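Local coordinates for protein DNA ligase (Archaeoglobus fulgidus, PDB 3GDE) that probably seals nicks in double-stranded DNA during replication, recombination and repair, using ATP and passing through a covalent enzyme-adenylate intermediate, at residues S518-R523 against E543-L548. Residues are numbered along the deposited sequence; the frame is centred on the assembly and turned at random.
Sequences SGYALR and ERVENL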
loop_
_atom_site.group_PDB
_atom_site.type_symbol
_atom_site.label_atom_id
_atom_site.label_comp_id
_atom_site.label_asym_id
_atom_site.label_seq_id
_atom_site.Cartn_x
_atom_site.Cartn_y
_atom_site.Cartn_z
ATOM N N SER A 518 9.529 -15.152 10.837
ATOM C CA SER A 518 9.087 -15.427 9.469
ATOM C C SER A 518 9.421 -16.841 9.000
ATOM O O SER A 518 8.738 -17.383 8.142
ATOM C CB SER A 518 9.696 -14.413 8.496
ATOM O OG SER A 518 11.087 -14.641 8.328
ATOM N N GLY A 519 10.476 -17.421 9.566
ATOM C CA GLY A 519 11.005 -18.705 9.112
ATOM C C GLY A 519 12.000 -18.565 7.965
ATOM O O GLY A 519 12.383 -19.555 7.350
ATOM N N TYR A 520 12.417 -17.332 7.676
ATOM C CA TYR A 520 13.286 -17.031 6.533
ATOM C C TYR A 520 14.312 -15.972 6.881
ATOM O O TYR A 520 14.071 -15.119 7.733
ATOM C CB TYR A 520 12.471 -16.582 5.311
ATOM C CG TYR A 520 11.524 -17.643 4.807
ATOM C CD1 TYR A 520 11.972 -18.661 3.975
ATOM C CD2 TYR A 520 10.182 -17.642 5.180
ATOM C CE1 TYR A 520 11.110 -19.656 3.518
ATOM C CE2 TYR A 520 9.311 -18.631 4.734
ATOM C CZ TYR A 520 9.783 -19.637 3.901
ATOM O OH TYR A 520 8.928 -20.624 3.451
ATOM N N ALA A 521 15.460 -16.035 6.214
ATOM C CA ALA A 521 16.509 -15.039 6.387
ATOM C C ALA A 521 17.108 -14.668 5.037
ATOM O O ALA A 521 17.337 -15.535 4.186
ATOM C CB ALA A 521 17.585 -15.556 7.327
ATOM N N LEU A 522 17.352 -13.377 4.838
ATOM C CA LEU A 522 18.038 -12.922 3.636
ATOM C C LEU A 522 19.549 -13.104 3.796
ATOM O O LEU A 522 20.138 -12.716 4.820
ATOM C CB LEU A 522 17.706 -11.461 3.321
ATOM C CG LEU A 522 16.239 -11.064 3.109
ATOM C CD1 LEU A 522 16.160 -9.585 2.769
ATOM C CD2 LEU A 522 15.576 -11.895 2.019
ATOM N N ARG A 523 20.152 -13.720 2.780
ATOM C CA ARG A 523 21.597 -13.878 2.676
ATOM C C ARG A 523 22.127 -12.744 1.791
ATOM O O ARG A 523 21.686 -12.569 0.654
ATOM C CB ARG A 523 21.915 -15.260 2.092
ATOM C CG ARG A 523 23.388 -15.616 1.945
ATOM C CD ARG A 523 23.972 -16.304 3.196
ATOM N NE ARG A 523 25.413 -16.524 3.062
ATOM C CZ ARG A 523 26.287 -16.567 4.069
ATOM N NH1 ARG A 523 25.892 -16.404 5.329
ATOM N NH2 ARG A 523 27.581 -16.768 3.808
ATOM N N GLU A 543 3.863 -14.634 1.897
ATOM C CA GLU A 543 3.556 -15.489 0.751
ATOM C C GLU A 543 4.523 -15.268 -0.418
ATOM O O GLU A 543 4.990 -16.231 -1.021
ATOM C CB GLU A 543 2.099 -15.293 0.304
ATOM C CG GLU A 543 1.675 -16.124 -0.909
ATOM C CD GLU A 543 0.157 -16.284 -1.041
ATOM O OE1 GLU A 543 -0.610 -15.444 -0.490
ATOM O OE2 GLU A 543 -0.266 -17.259 -1.708
ATOM N N ARG A 544 4.824 -14.007 -0.726
ATOM C CA ARG A 544 5.806 -13.675 -1.756
ATOM C C ARG A 544 7.180 -14.287 -1.428
ATOM O O ARG A 544 7.784 -14.964 -2.269
ATOM C CB ARG A 544 5.920 -12.158 -1.942
ATOM C CG ARG A 544 6.812 -11.730 -3.121
ATOM C CD ARG A 544 5.996 -11.388 -4.376
ATOM N NE ARG A 544 6.793 -11.413 -5.607
ATOM C CZ ARG A 544 7.540 -10.404 -6.055
ATOM N NH1 ARG A 544 7.616 -9.267 -5.373
ATOM N NH2 ARG A 544 8.224 -10.533 -7.190
ATOM N N VAL A 545 7.658 -14.048 -0.207
ATOM C CA VAL A 545 8.954 -14.556 0.236
ATOM C C VAL A 545 9.020 -16.082 0.068
ATOM O O VAL A 545 9.993 -16.611 -0.486
ATOM C CB VAL A 545 9.279 -14.114 1.704
ATOM C CG1 VAL A 545 10.622 -14.691 2.179
ATOM C CG2 VAL A 545 9.285 -12.595 1.814
ATOM N N GLU A 546 7.968 -16.764 0.530
ATOM C CA GLU A 546 7.811 -18.214 0.390
ATOM C C GLU A 546 7.930 -18.678 -1.061
ATOM O O GLU A 546 8.676 -19.609 -1.351
ATOM C CB GLU A 546 6.465 -18.669 0.967
ATOM C CG GLU A 546 6.448 -18.760 2.481
ATOM C CD GLU A 546 5.033 -18.773 3.091
ATOM O OE1 GLU A 546 4.027 -18.667 2.347
ATOM O OE2 GLU A 546 4.944 -18.879 4.338
ATOM N N ASN A 547 7.179 -18.038 -1.957
ATOM C CA ASN A 547 7.217 -18.359 -3.385
ATOM C C ASN A 547 8.590 -18.083 -3.994
ATOM O O ASN A 547 9.095 -18.886 -4.779
ATOM C CB ASN A 547 6.135 -17.586 -4.163
ATOM C CG ASN A 547 4.709 -18.039 -3.824
ATOM O OD1 ASN A 547 4.477 -19.164 -3.372
ATOM N ND2 ASN A 547 3.748 -17.149 -4.044
ATOM N N LEU A 548 9.194 -16.958 -3.625
ATOM C CA LEU A 548 10.534 -16.635 -4.119
ATOM C C LEU A 548 11.587 -17.620 -3.615
ATOM O O LEU A 548 12.507 -17.975 -4.357
ATOM C CB LEU A 548 10.918 -15.185 -3.813
ATOM C CG LEU A 548 10.099 -14.100 -4.545
ATOM C CD1 LEU A 548 10.455 -12.704 -4.040
ATOM C CD2 LEU A 548 10.249 -14.175 -6.060
#
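The C-terminal helix 542-550 packs against strand 520-523 of the OB-fold domain through one aromatic side chain, Tyr-520, which reaches across to Val-545 and Glu-546. Near the root of the tyrosine, CG1 of Val-545 sits 4.1 Å from CG of Tyr-520, and the two side chains run past one another in opposite senses. At the far end the aliphatic part of Glu-546 takes over: its CG lies 3.6 Å from CE2 and 3.3 Å from OH of Tyr-520, the two side chains crossing at about a right angle. With the glutamate chain extended beyond CG (chi2 162°), the methylene touches the phenol and the carboxylate points away from it, its plane turned 62° from the ring. The contact is van der Waals packing, apolar at Val-545 and methylene against phenol at Glu-546. A chi1 of -62° sets CG of Tyr-520 opposite the carbonyl carbon and swings the ring toward the helix. Just before the strand, OG of Ser-518 accepts the backbone N-H of Tyr-520 at 3.1 Å, closing an ST turn, and also hydrogen-bonds to the carbonyl O of Lys-463. Tyr-549 meets the same ring obliquely. Replacing Tyr-520 with an alanine would probably open a gap beneath the helix, leaving Val-545 CG1 and the Glu-546 methylene without their aromatic partner. The Glu-546 side chain lies about 11 Å from that of Arg-414, which probably binds ATP. The last helix, coming after strand 526-530, thus lies against the 509-512/520-523 hairpin of the OB-fold domain in this closed ATP-dependent DNA ligase.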